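Alpha-galactosidase (Thermus thermophilus, PDB 6LCJ) probably releases terminal alpha-galactosyl residues from galactosides by hydrolysis, as a thermostable enzyme that assembles into a hexamer. Local coordinates at residues E[25-36]-E[124-135]. Residues are numbered along the deposited sequence; the frame is centred on the assembly and turned at random.
Sequences GGVRLWGREVRV and GRYAGKGGAWFL
Trp133 reaches across to Gly31, in the turn between strands 26-30 and 33-36, and shows how one side chain can tie two sheets together. Trp133 CB packs on Leu29 CB at 4.0 Å. CG, set anti to the carbonyl carbon (chi1 -59°), carries the ring towards Val34: Trp133 CD1 touches Val34 CG1 at 3.6 Å, while Val34 CG2 sits over one face, 3.7 Å from Trp133 CE2, a CH-pi contact. Tyr126 CE2 lies against the opposite face. Trp133 NE1 donates to Gly31 O at 2.9 Å, almost straight (177°) and in the plane of both ring and carbonyl, which, with the packing on both faces, holds the indole in one rotation. Its far end meets bare backbone, Trp133 CH2 lying 3.3 Å from Gly124 CA, where glycine leaves room for the ring. The fold here is a beta-sandwich, as in other GH36 enzymes: each segment leaves one antiparallel sheet and enters the other, and Trp133, Leu135, Val34 and Val36 line the interior, together with Leu29 and with Leu104 and Leu106 of strand 102-108. Arg32 reaches to the carbonyls of the loop after Tyr126; Arg32 NH2 bonds to Ala127 O at 3.0 Å. On the outward face Arg125 NE forms a salt bridge with Glu33 OE1 at 3.2 Å, approaching from above the Glu33 carboxylate plane, whereas OE2 is gripped by two nitrogens of Arg35, whose NH2 also bonds Asp256 O of a second subunit.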
loop_
_atom_site.group_PDB
_atom_site.type_symbol
_atom_site.label_atom_id
_atom_site.label_comp_id
_atom_site.label_asym_id
_atom_site.label_seq_id
_atom_site.Cartn_x
_atom_site.Cartn_y
_atom_site.Cartn_z
ATOM N N GLY E 25 -25.318 44.775 -17.824
ATOM C CA GLY E 25 -25.458 43.393 -18.233
ATOM C C GLY E 25 -25.603 42.398 -17.102
ATOM O O GLY E 25 -25.760 41.199 -17.372
ATOM N N GLY E 26 -25.550 42.851 -15.850
ATOM C CA GLY E 26 -25.727 41.968 -14.715
ATOM C C GLY E 26 -25.534 42.699 -13.406
ATOM O O GLY E 26 -26.088 43.786 -13.204
ATOM N N VAL E 27 -24.734 42.126 -12.510
ATOM C CA VAL E 27 -24.514 42.688 -11.187
ATOM C C VAL E 27 -23.043 42.535 -10.830
ATOM O O VAL E 27 -22.287 41.809 -11.474
ATOM C CB VAL E 27 -25.387 42.016 -10.100
ATOM C CG1 VAL E 27 -26.856 42.384 -10.274
ATOM C CG2 VAL E 27 -25.180 40.497 -10.117
ATOM N N ARG E 28 -22.655 43.210 -9.760
ATOM C CA ARG E 28 -21.296 43.158 -9.249
ATOM C C ARG E 28 -21.344 42.694 -7.801
ATOM O O ARG E 28 -22.046 43.288 -6.976
ATOM C CB ARG E 28 -20.620 44.519 -9.365
ATOM C CG ARG E 28 -19.175 44.494 -8.967
ATOM C CD ARG E 28 -18.557 45.872 -9.082
ATOM N NE ARG E 28 -18.597 46.397 -10.442
ATOM C CZ ARG E 28 -17.510 46.767 -11.110
ATOM N NH1 ARG E 28 -16.310 46.660 -10.525
ATOM N NH2 ARG E 28 -17.624 47.238 -12.351
ATOM N N LEU E 29 -20.608 41.629 -7.503
ATOM C CA LEU E 29 -20.519 41.057 -6.171
ATOM C C LEU E 29 -19.210 41.485 -5.531
ATOM O O LEU E 29 -18.273 41.901 -6.216
ATOM C CB LEU E 29 -20.600 39.530 -6.232
ATOM C CG LEU E 29 -21.734 38.970 -7.095
ATOM C CD1 LEU E 29 -21.750 37.451 -7.034
ATOM C CD2 LEU E 29 -23.086 39.547 -6.664
ATOM N N TRP E 30 -19.154 41.390 -4.203
ATOM C CA TRP E 30 -17.892 41.540 -3.493
ATOM C C TRP E 30 -17.667 40.371 -2.554
ATOM O O TRP E 30 -18.609 39.885 -1.924
ATOM C CB TRP E 30 -17.834 42.824 -2.697
ATOM C CG TRP E 30 -16.969 43.781 -3.370
ATOM C CD1 TRP E 30 -15.605 43.881 -3.269
ATOM C CD2 TRP E 30 -17.385 44.767 -4.318
ATOM N NE1 TRP E 30 -15.150 44.893 -4.094
ATOM C CE2 TRP E 30 -16.224 45.452 -4.744
ATOM C CE3 TRP E 30 -18.630 45.150 -4.835
ATOM C CZ2 TRP E 30 -16.275 46.497 -5.666
ATOM C CZ3 TRP E 30 -18.677 46.183 -5.746
ATOM C CH2 TRP E 30 -17.508 46.849 -6.150
ATOM N N GLY E 31 -16.415 39.924 -2.461
ATOM C CA GLY E 31 -16.084 38.906 -1.487
ATOM C C GLY E 31 -14.934 38.005 -1.859
ATOM O O GLY E 31 -14.787 37.607 -3.019
ATOM N N ARG E 32 -14.106 37.674 -0.869
ATOM C CA ARG E 32 -13.048 36.699 -1.091
ATOM C C ARG E 32 -13.618 35.395 -1.630
ATOM O O ARG E 32 -13.027 34.770 -2.518
ATOM C CB ARG E 32 -12.269 36.455 0.202
ATOM C CG ARG E 32 -10.802 36.114 -0.026
ATOM C CD ARG E 32 -10.247 35.228 1.081
ATOM N NE ARG E 32 -9.014 34.543 0.686
ATOM C CZ ARG E 32 -8.843 33.218 0.747
ATOM N NH1 ARG E 32 -9.827 32.438 1.179
ATOM N NH2 ARG E 32 -7.692 32.668 0.370
ATOM N N GLU E 33 -14.773 34.977 -1.125
ATOM C CA GLU E 33 -15.452 33.804 -1.651
ATOM C C GLU E 33 -16.907 34.143 -1.920
ATOM O O GLU E 33 -17.559 34.782 -1.091
ATOM C CB GLU E 33 -15.362 32.608 -0.702
ATOM C CG GLU E 33 -15.813 31.337 -1.391
ATOM C CD GLU E 33 -15.680 30.109 -0.530
ATOM O OE1 GLU E 33 -14.614 29.925 0.108
ATOM O OE2 GLU E 33 -16.660 29.332 -0.490
ATOM N N VAL E 34 -17.408 33.731 -3.080
ATOM C CA VAL E 34 -18.797 33.960 -3.446
ATOM C C VAL E 34 -19.373 32.653 -3.966
ATOM O O VAL E 34 -18.667 31.825 -4.546
ATOM C CB VAL E 34 -18.963 35.096 -4.487
ATOM C CG1 VAL E 34 -18.424 36.418 -3.930
ATOM C CG2 VAL E 34 -18.287 34.744 -5.803
ATOM N N ARG E 35 -20.664 32.458 -3.723
ATOM C CA ARG E 35 -21.353 31.243 -4.117
ATOM C C ARG E 35 -22.599 31.636 -4.883
ATOM O O ARG E 35 -23.406 32.421 -4.386
ATOM C CB ARG E 35 -21.711 30.390 -2.899
ATOM C CG ARG E 35 -20.502 29.986 -2.092
ATOM C CD ARG E 35 -20.746 28.718 -1.307
ATOM N NE ARG E 35 -19.521 28.281 -0.657
ATOM C CZ ARG E 35 -19.456 27.345 0.276
ATOM N NH1 ARG E 35 -20.564 26.743 0.686
ATOM N NH2 ARG E 35 -18.279 27.017 0.803
ATOM N N VAL E 36 -22.747 31.106 -6.090
ATOM C CA VAL E 36 -23.887 31.397 -6.947
ATOM C C VAL E 36 -24.537 30.071 -7.292
ATOM O O VAL E 36 -23.845 29.129 -7.693
ATOM C CB VAL E 36 -23.464 32.153 -8.221
ATOM C CG1 VAL E 36 -24.653 32.366 -9.129
ATOM C CG2 VAL E 36 -22.807 33.481 -7.872
ATOM N N GLY E 124 -16.629 31.122 -6.534
ATOM C CA GLY E 124 -15.467 31.938 -6.822
ATOM C C GLY E 124 -14.659 32.181 -5.562
ATOM O O GLY E 124 -15.211 32.508 -4.512
ATOM N N ARG E 125 -13.343 32.012 -5.678
ATOM C CA ARG E 125 -12.450 32.120 -4.534
ATOM C C ARG E 125 -11.194 32.877 -4.937
ATOM O O ARG E 125 -10.431 32.411 -5.785
ATOM C CB ARG E 125 -12.091 30.738 -3.985
ATOM C CG ARG E 125 -11.230 30.793 -2.726
ATOM C CD ARG E 125 -10.978 29.424 -2.152
ATOM N NE ARG E 125 -12.218 28.812 -1.702
ATOM C CZ ARG E 125 -12.371 27.510 -1.513
ATOM N NH1 ARG E 125 -11.354 26.686 -1.743
ATOM N NH2 ARG E 125 -13.539 27.037 -1.098
ATOM N N TYR E 126 -10.980 34.036 -4.321
ATOM C CA TYR E 126 -9.734 34.769 -4.489
ATOM C C TYR E 126 -8.643 34.112 -3.654
ATOM O O TYR E 126 -8.875 33.711 -2.515
ATOM C CB TYR E 126 -9.914 36.233 -4.080
ATOM C CG TYR E 126 -10.433 37.137 -5.192
ATOM C CD1 TYR E 126 -9.590 37.608 -6.195
ATOM C CD2 TYR E 126 -11.764 37.521 -5.231
ATOM C CE1 TYR E 126 -10.071 38.431 -7.221
ATOM C CE2 TYR E 126 -12.249 38.339 -6.242
ATOM C CZ TYR E 126 -11.403 38.789 -7.230
ATOM O OH TYR E 126 -11.900 39.603 -8.212
ATOM N N ALA E 127 -7.451 33.985 -4.234
ATOM C CA ALA E 127 -6.355 33.322 -3.530
ATOM C C ALA E 127 -5.720 34.244 -2.489
ATOM O O ALA E 127 -5.544 33.858 -1.325
ATOM C CB ALA E 127 -5.307 32.835 -4.531
ATOM N N GLY E 128 -5.365 35.460 -2.887
ATOM C CA GLY E 128 -4.877 36.434 -1.935
ATOM C C GLY E 128 -5.978 37.310 -1.368
ATOM O O GLY E 128 -6.948 36.813 -0.785
ATOM N N LYS E 129 -5.842 38.621 -1.524
ATOM C CA LYS E 129 -6.860 39.514 -0.993
ATOM C C LYS E 129 -8.104 39.468 -1.872
ATOM O O LYS E 129 -8.022 39.218 -3.083
ATOM C CB LYS E 129 -6.324 40.943 -0.889
ATOM C CG LYS E 129 -5.485 41.397 -2.073
ATOM C CD LYS E 129 -5.491 42.923 -2.210
ATOM C CE LYS E 129 -5.359 43.350 -3.673
ATOM N NZ LYS E 129 -5.554 44.816 -3.893
ATOM N N GLY E 130 -9.263 39.707 -1.238
ATOM C CA GLY E 130 -10.576 39.652 -1.871
ATOM C C GLY E 130 -10.733 40.493 -3.121
ATOM O O GLY E 130 -9.750 40.997 -3.674
ATOM N N GLY E 131 -11.961 40.658 -3.591
ATOM C CA GLY E 131 -12.156 41.451 -4.784
ATOM C C GLY E 131 -13.586 41.379 -5.261
ATOM O O GLY E 131 -14.466 40.815 -4.600
ATOM N N ALA E 132 -13.796 41.970 -6.434
ATOM C CA ALA E 132 -15.109 42.092 -7.038
ATOM C C ALA E 132 -15.324 40.990 -8.066
ATOM O O ALA E 132 -14.393 40.285 -8.473
ATOM C CB ALA E 132 -15.277 43.467 -7.697
ATOM N N TRP E 133 -16.577 40.881 -8.512
ATOM C CA TRP E 133 -17.015 39.827 -9.407
ATOM C C TRP E 133 -18.082 40.382 -10.323
ATOM O O TRP E 133 -18.878 41.229 -9.924
ATOM C CB TRP E 133 -17.614 38.629 -8.664
ATOM C CG TRP E 133 -16.702 37.969 -7.709
ATOM C CD1 TRP E 133 -16.519 38.295 -6.397
ATOM C CD2 TRP E 133 -15.844 36.849 -7.974
ATOM N NE1 TRP E 133 -15.601 37.448 -5.832
ATOM C CE2 TRP E 133 -15.173 36.550 -6.779
ATOM C CE3 TRP E 133 -15.584 36.074 -9.106
ATOM C CZ2 TRP E 133 -14.250 35.503 -6.679
ATOM C CZ3 TRP E 133 -14.660 35.037 -9.005
ATOM C CH2 TRP E 133 -14.004 34.769 -7.804
ATOM N N PHE E 134 -18.104 39.881 -11.549
ATOM C CA PHE E 134 -19.200 40.125 -12.463
ATOM C C PHE E 134 -20.053 38.873 -12.478
ATOM O O PHE E 134 -19.517 37.764 -12.584
ATOM C CB PHE E 134 -18.704 40.452 -13.870
ATOM C CG PHE E 134 -19.811 40.748 -14.832
ATOM C CD1 PHE E 134 -20.700 41.780 -14.576
ATOM C CD2 PHE E 134 -19.981 39.989 -15.972
ATOM C CE1 PHE E 134 -21.735 42.060 -15.444
ATOM C CE2 PHE E 134 -21.018 40.252 -16.847
ATOM C CZ PHE E 134 -21.900 41.302 -16.581
ATOM N N LEU E 135 -21.365 39.042 -12.333
ATOM C CA LEU E 135 -22.288 37.918 -12.395
ATOM C C LEU E 135 -23.401 38.263 -13.364
ATOM O O LEU E 135 -23.979 39.349 -13.289
ATOM C CB LEU E 135 -22.863 37.574 -11.019
ATOM C CG LEU E 135 -24.106 36.681 -11.009
ATOM C CD1 LEU E 135 -23.730 35.247 -11.302
ATOM C CD2 LEU E 135 -24.857 36.799 -9.698
#